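Long-range contact in putative extracellular solute-binding protein (PDB 4P56), which probably captures mandelate in the periplasm as the solute-binding component of a TRAP transporter: residues G137-G149 against S262-W274. Numbering follows the deposited sequence.
Sequences GVRLLGIYAHGPG and SGRHLAELAGRAW. With RMN ((R)-mandelic acid), chain D.
His146 and Trp274 meet at the mandelate pocket of this TRAP-type solute-binding protein, where strand 139-145 of a three-stranded antiparallel sheet packs on the first turns of helix 263-285. His146 CB makes a CH-pi contact over the indole face, 3.5 Å from the centroid of the Trp274 six-membered ring. A chi1 of 67° puts CG between the backbone N and the carbonyl carbon, and the imidazole turns an edge to the same indole face. Its other end reaches the ligand: NE2 lies 3.4 Å from mandelate O8, near the imidazole plane, while Trp274 CH2 approaches phenyl carbon C4 at 3.6 Å with the indole edge. A hydrogen bond from His146 ND1 to the carbonyl O of Gly147, 2.7 Å long and in the ring plane, limits rotation of the imidazole.

Behind this pair, Tyr144 sets CE1 3.4 Å from Trp274 NE1, at the indole edge, with the phenol ring inclined at 44° to the five-membered ring of Trp274. Ala270 CB presses obliquely on the phenol at CG, Leu266 CD2 lies by its edge, and the hydroxyl is hydrogen-bonded to His238, another pocket residue. Farther back, Leu141 and Gly142 form a classic beta bulge opposite Val240. A water accepts from Ile143 N at 2.8 Å, and beside the bulge Gly263 N donates to Leu141 O at 2.9 Å.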
loop_
_atom_site.group_PDB
_atom_site.type_symbol
_atom_site.label_atom_id
_atom_site.label_comp_id
_atom_site.label_asym_id
_atom_site.label_seq_id
_atom_site.Cartn_x
_atom_site.Cartn_y
_atom_site.Cartn_z
ATOM N N GLY A 137 -4.711 19.794 -1.917
ATOM C CA GLY A 137 -4.080 20.575 -0.866
ATOM C C GLY A 137 -2.615 20.245 -0.606
ATOM O O GLY A 137 -1.958 20.946 0.158
ATOM N N VAL A 138 -2.105 19.190 -1.235
ATOM C CA VAL A 138 -0.676 18.853 -1.172
ATOM C C VAL A 138 -0.194 18.540 -2.597
ATOM O O VAL A 138 -1.010 18.381 -3.528
ATOM C CB VAL A 138 -0.383 17.626 -0.279
ATOM C CG1 VAL A 138 -0.893 17.860 1.171
ATOM C CG2 VAL A 138 -1.010 16.365 -0.867
ATOM N N ARG A 139 1.115 18.480 -2.803
ATOM C CA ARG A 139 1.612 18.031 -4.100
ATOM C C ARG A 139 1.829 16.551 -4.050
ATOM O O ARG A 139 2.488 16.043 -3.148
ATOM C CB ARG A 139 2.900 18.728 -4.519
ATOM C CG ARG A 139 3.519 18.081 -5.753
ATOM C CD ARG A 139 4.814 18.752 -6.189
ATOM N NE ARG A 139 4.520 19.956 -6.956
ATOM C CZ ARG A 139 4.377 20.008 -8.277
ATOM N NH1 ARG A 139 4.541 18.926 -9.035
ATOM N NH2 ARG A 139 4.093 21.169 -8.847
ATOM N N LEU A 140 1.216 15.838 -4.995
ATOM C CA LEU A 140 1.397 14.394 -5.093
ATOM C C LEU A 140 2.666 14.120 -5.894
ATOM O O LEU A 140 2.754 14.460 -7.062
ATOM C CB LEU A 140 0.197 13.755 -5.797
ATOM C CG LEU A 140 0.246 12.246 -6.047
ATOM C CD1 LEU A 140 0.355 11.450 -4.756
ATOM C CD2 LEU A 140 -0.966 11.790 -6.869
ATOM N N LEU A 141 3.643 13.492 -5.266
ATOM C CA LEU A 141 4.894 13.178 -5.960
ATOM C C LEU A 141 4.798 11.801 -6.655
ATOM O O LEU A 141 5.281 11.624 -7.769
ATOM C CB LEU A 141 6.073 13.209 -4.994
ATOM C CG LEU A 141 6.459 14.574 -4.455
ATOM C CD1 LEU A 141 7.571 14.433 -3.417
ATOM C CD2 LEU A 141 6.911 15.572 -5.583
ATOM N N GLY A 142 4.169 10.830 -6.008
ATOM C CA GLY A 142 4.129 9.490 -6.570
ATOM C C GLY A 142 3.279 8.551 -5.744
ATOM O O GLY A 142 2.858 8.911 -4.649
ATOM N N ILE A 143 3.019 7.370 -6.296
ATOM C CA ILE A 143 2.241 6.357 -5.633
ATOM C C ILE A 143 2.992 5.046 -5.796
ATOM O O ILE A 143 3.669 4.828 -6.788
ATOM C CB ILE A 143 0.835 6.230 -6.259
ATOM C CG1 ILE A 143 -0.010 7.459 -5.941
ATOM C CG2 ILE A 143 0.145 4.967 -5.771
ATOM C CD1 ILE A 143 -1.303 7.548 -6.795
ATOM N N TYR A 144 2.874 4.177 -4.814
ATOM C CA TYR A 144 3.401 2.831 -4.910
ATOM C C TYR A 144 2.380 1.888 -4.249
ATOM O O TYR A 144 1.435 2.325 -3.612
ATOM C CB TYR A 144 4.798 2.706 -4.238
ATOM C CG TYR A 144 4.833 3.070 -2.754
ATOM C CD1 TYR A 144 4.387 2.193 -1.792
ATOM C CD2 TYR A 144 5.304 4.291 -2.336
ATOM C CE1 TYR A 144 4.407 2.521 -0.450
ATOM C CE2 TYR A 144 5.331 4.637 -0.993
ATOM C CZ TYR A 144 4.872 3.748 -0.059
ATOM O OH TYR A 144 4.892 4.081 1.280
ATOM N N ALA A 145 2.611 0.595 -4.390
ATOM C CA ALA A 145 1.730 -0.412 -3.791
ATOM C C ALA A 145 2.612 -1.438 -3.139
ATOM O O ALA A 145 3.760 -1.601 -3.555
ATOM C CB ALA A 145 0.895 -1.061 -4.854
ATOM N N HIS A 146 2.104 -2.141 -2.128
ATOM C CA HIS A 146 2.857 -3.259 -1.599
ATOM C C HIS A 146 2.574 -4.541 -2.392
ATOM O O HIS A 146 1.884 -4.512 -3.418
ATOM C CB HIS A 146 2.667 -3.413 -0.067
ATOM C CG HIS A 146 1.289 -3.819 0.407
ATOM N ND1 HIS A 146 0.634 -4.965 -0.012
ATOM C CD2 HIS A 146 0.517 -3.303 1.400
ATOM C CE1 HIS A 146 -0.500 -5.093 0.651
ATOM N NE2 HIS A 146 -0.599 -4.093 1.519
ATOM N N GLY A 147 3.110 -5.653 -1.925
ATOM C CA GLY A 147 2.980 -6.894 -2.656
ATOM C C GLY A 147 1.648 -7.563 -2.433
ATOM O O GLY A 147 0.741 -6.975 -1.851
ATOM N N PRO A 148 1.516 -8.797 -2.923
ATOM C CA PRO A 148 0.297 -9.585 -2.795
ATOM C C PRO A 148 -0.115 -9.709 -1.336
ATOM O O PRO A 148 0.713 -10.083 -0.497
ATOM C CB PRO A 148 0.705 -10.970 -3.308
ATOM C CG PRO A 148 1.927 -10.772 -4.093
ATOM C CD PRO A 148 2.573 -9.501 -3.675
ATOM N N GLY A 149 -1.373 -9.407 -1.055
ATOM C CA GLY A 149 -1.912 -9.524 0.295
ATOM C C GLY A 149 -2.158 -10.984 0.639
ATOM O O GLY A 149 -2.548 -11.805 -0.210
ATOM N N SER A 262 10.702 11.390 -8.829
ATOM C CA SER A 262 9.459 10.920 -8.220
ATOM C C SER A 262 8.674 10.093 -9.235
ATOM O O SER A 262 9.270 9.445 -10.093
ATOM C CB SER A 262 8.654 12.119 -7.696
ATOM O OG SER A 262 9.367 12.788 -6.641
ATOM N N GLY A 263 7.341 10.107 -9.153
ATOM C CA GLY A 263 6.526 9.413 -10.139
ATOM C C GLY A 263 6.990 7.989 -10.390
ATOM O O GLY A 263 7.091 7.209 -9.484
ATOM N N ARG A 264 7.252 7.646 -11.642
ATOM C CA ARG A 264 7.518 6.265 -11.998
ATOM C C ARG A 264 8.817 5.756 -11.355
ATOM O O ARG A 264 8.954 4.557 -11.007
ATOM C CB ARG A 264 7.627 6.197 -13.514
ATOM C CG ARG A 264 7.695 4.819 -14.058
ATOM C CD ARG A 264 7.932 4.966 -15.533
ATOM N NE ARG A 264 7.109 4.051 -16.287
ATOM C CZ ARG A 264 7.359 2.754 -16.373
ATOM N NH1 ARG A 264 8.410 2.231 -15.744
ATOM N NH2 ARG A 264 6.560 1.979 -17.092
ATOM N N HIS A 265 9.789 6.656 -11.242
ATOM C CA HIS A 265 11.086 6.321 -10.622
ATOM C C HIS A 265 10.891 5.920 -9.174
ATOM O O HIS A 265 11.431 4.914 -8.724
ATOM C CB HIS A 265 12.012 7.521 -10.677
ATOM C CG HIS A 265 13.378 7.260 -10.134
ATOM N ND1 HIS A 265 14.367 6.640 -10.868
ATOM C CD2 HIS A 265 13.929 7.555 -8.937
ATOM C CE1 HIS A 265 15.468 6.562 -10.143
ATOM N NE2 HIS A 265 15.228 7.100 -8.960
ATOM N N LEU A 266 10.113 6.723 -8.457
ATOM C CA LEU A 266 9.766 6.448 -7.052
ATOM C C LEU A 266 8.949 5.145 -6.927
ATOM O O LEU A 266 9.190 4.322 -6.048
ATOM C CB LEU A 266 9.025 7.671 -6.519
ATOM C CG LEU A 266 8.334 7.728 -5.164
ATOM C CD1 LEU A 266 7.958 9.177 -4.881
ATOM C CD2 LEU A 266 7.102 6.891 -5.077
ATOM N N ALA A 267 7.994 4.955 -7.831
ATOM C CA ALA A 267 7.156 3.781 -7.806
ATOM C C ALA A 267 8.011 2.534 -7.885
ATOM O O ALA A 267 7.817 1.592 -7.116
ATOM C CB ALA A 267 6.131 3.815 -8.961
ATOM N N GLU A 268 8.982 2.543 -8.781
ATOM C CA GLU A 268 9.867 1.402 -8.932
ATOM C C GLU A 268 10.795 1.213 -7.722
ATOM O O GLU A 268 10.994 0.079 -7.247
ATOM C CB GLU A 268 10.674 1.531 -10.213
ATOM C CG GLU A 268 11.547 0.296 -10.508
ATOM C CD GLU A 268 12.046 0.247 -11.945
ATOM O OE1 GLU A 268 11.997 1.293 -12.641
ATOM O OE2 GLU A 268 12.479 -0.849 -12.381
ATOM N N LEU A 269 11.349 2.305 -7.204
ATOM C CA LEU A 269 12.220 2.192 -6.032
ATOM C C LEU A 269 11.439 1.567 -4.865
ATOM O O LEU A 269 11.901 0.648 -4.207
ATOM C CB LEU A 269 12.802 3.558 -5.650
ATOM C CG LEU A 269 13.904 3.631 -4.611
ATOM C CD1 LEU A 269 15.093 2.778 -5.016
ATOM C CD2 LEU A 269 14.345 5.095 -4.431
ATOM N N ALA A 270 10.236 2.055 -4.606
ATOM C CA ALA A 270 9.483 1.571 -3.463
ATOM C C ALA A 270 9.052 0.107 -3.673
ATOM O O ALA A 270 9.097 -0.718 -2.751
ATOM C CB ALA A 270 8.275 2.422 -3.274
ATOM N N GLY A 271 8.587 -0.191 -4.880
ATOM C CA GLY A 271 8.103 -1.508 -5.184
ATOM C C GLY A 271 9.253 -2.508 -5.009
ATOM O O GLY A 271 9.081 -3.629 -4.492
ATOM N N ARG A 272 10.437 -2.124 -5.445
ATOM C CA ARG A 272 11.574 -3.044 -5.328
ATOM C C ARG A 272 11.927 -3.343 -3.867
ATOM O O ARG A 272 12.311 -4.476 -3.522
ATOM C CB ARG A 272 12.780 -2.563 -6.159
ATOM C CG ARG A 272 12.487 -2.707 -7.689
ATOM C CD ARG A 272 13.688 -2.408 -8.614
ATOM N NE ARG A 272 13.339 -2.826 -9.967
ATOM C CZ ARG A 272 13.579 -4.026 -10.489
ATOM N NH1 ARG A 272 14.273 -4.949 -9.821
ATOM N NH2 ARG A 272 13.172 -4.283 -11.726
ATOM N N ALA A 273 11.764 -2.345 -3.007
ATOM C CA ALA A 273 12.002 -2.523 -1.587
ATOM C C ALA A 273 10.998 -3.504 -0.995
ATOM O O ALA A 273 11.394 -4.412 -0.284
ATOM C CB ALA A 273 11.923 -1.185 -0.867
ATOM N N TRP A 274 9.709 -3.298 -1.270
ATOM C CA TRP A 274 8.670 -4.190 -0.787
ATOM C C TRP A 274 8.895 -5.614 -1.219
ATOM O O TRP A 274 8.725 -6.525 -0.414
ATOM C CB TRP A 274 7.306 -3.793 -1.335
ATOM C CG TRP A 274 6.655 -2.618 -0.706
ATOM C CD1 TRP A 274 6.505 -1.377 -1.262
ATOM C CD2 TRP A 274 6.010 -2.568 0.566
ATOM N NE1 TRP A 274 5.822 -0.546 -0.399
ATOM C CE2 TRP A 274 5.498 -1.254 0.727
ATOM C CE3 TRP A 274 5.838 -3.494 1.603
ATOM C CZ2 TRP A 274 4.823 -0.850 1.865
ATOM C CZ3 TRP A 274 5.174 -3.086 2.736
ATOM C CH2 TRP A 274 4.664 -1.781 2.861
HETATM C C1 RMN D . 0.227 -1.365 5.307
HETATM C C2 RMN D . 1.007 -0.322 5.784
HETATM C C3 RMN D . 2.342 -0.521 6.087
HETATM C C4 RMN D . 2.907 -1.778 5.957
HETATM C C5 RMN D . 2.126 -2.832 5.491
HETATM C C6 RMN D . 0.796 -2.616 5.167
HETATM C C7 RMN D . -1.229 -1.147 4.995
HETATM C C10 RMN D . -2.050 -1.782 6.077
HETATM O O8 RMN D . -1.624 -1.753 3.824
HETATM O O11 RMN D . -2.430 -3.002 6.011
HETATM O O12 RMN D . -2.325 -1.106 7.113
HETATM O O HOH W 1 5.103 6.958 -8.101
#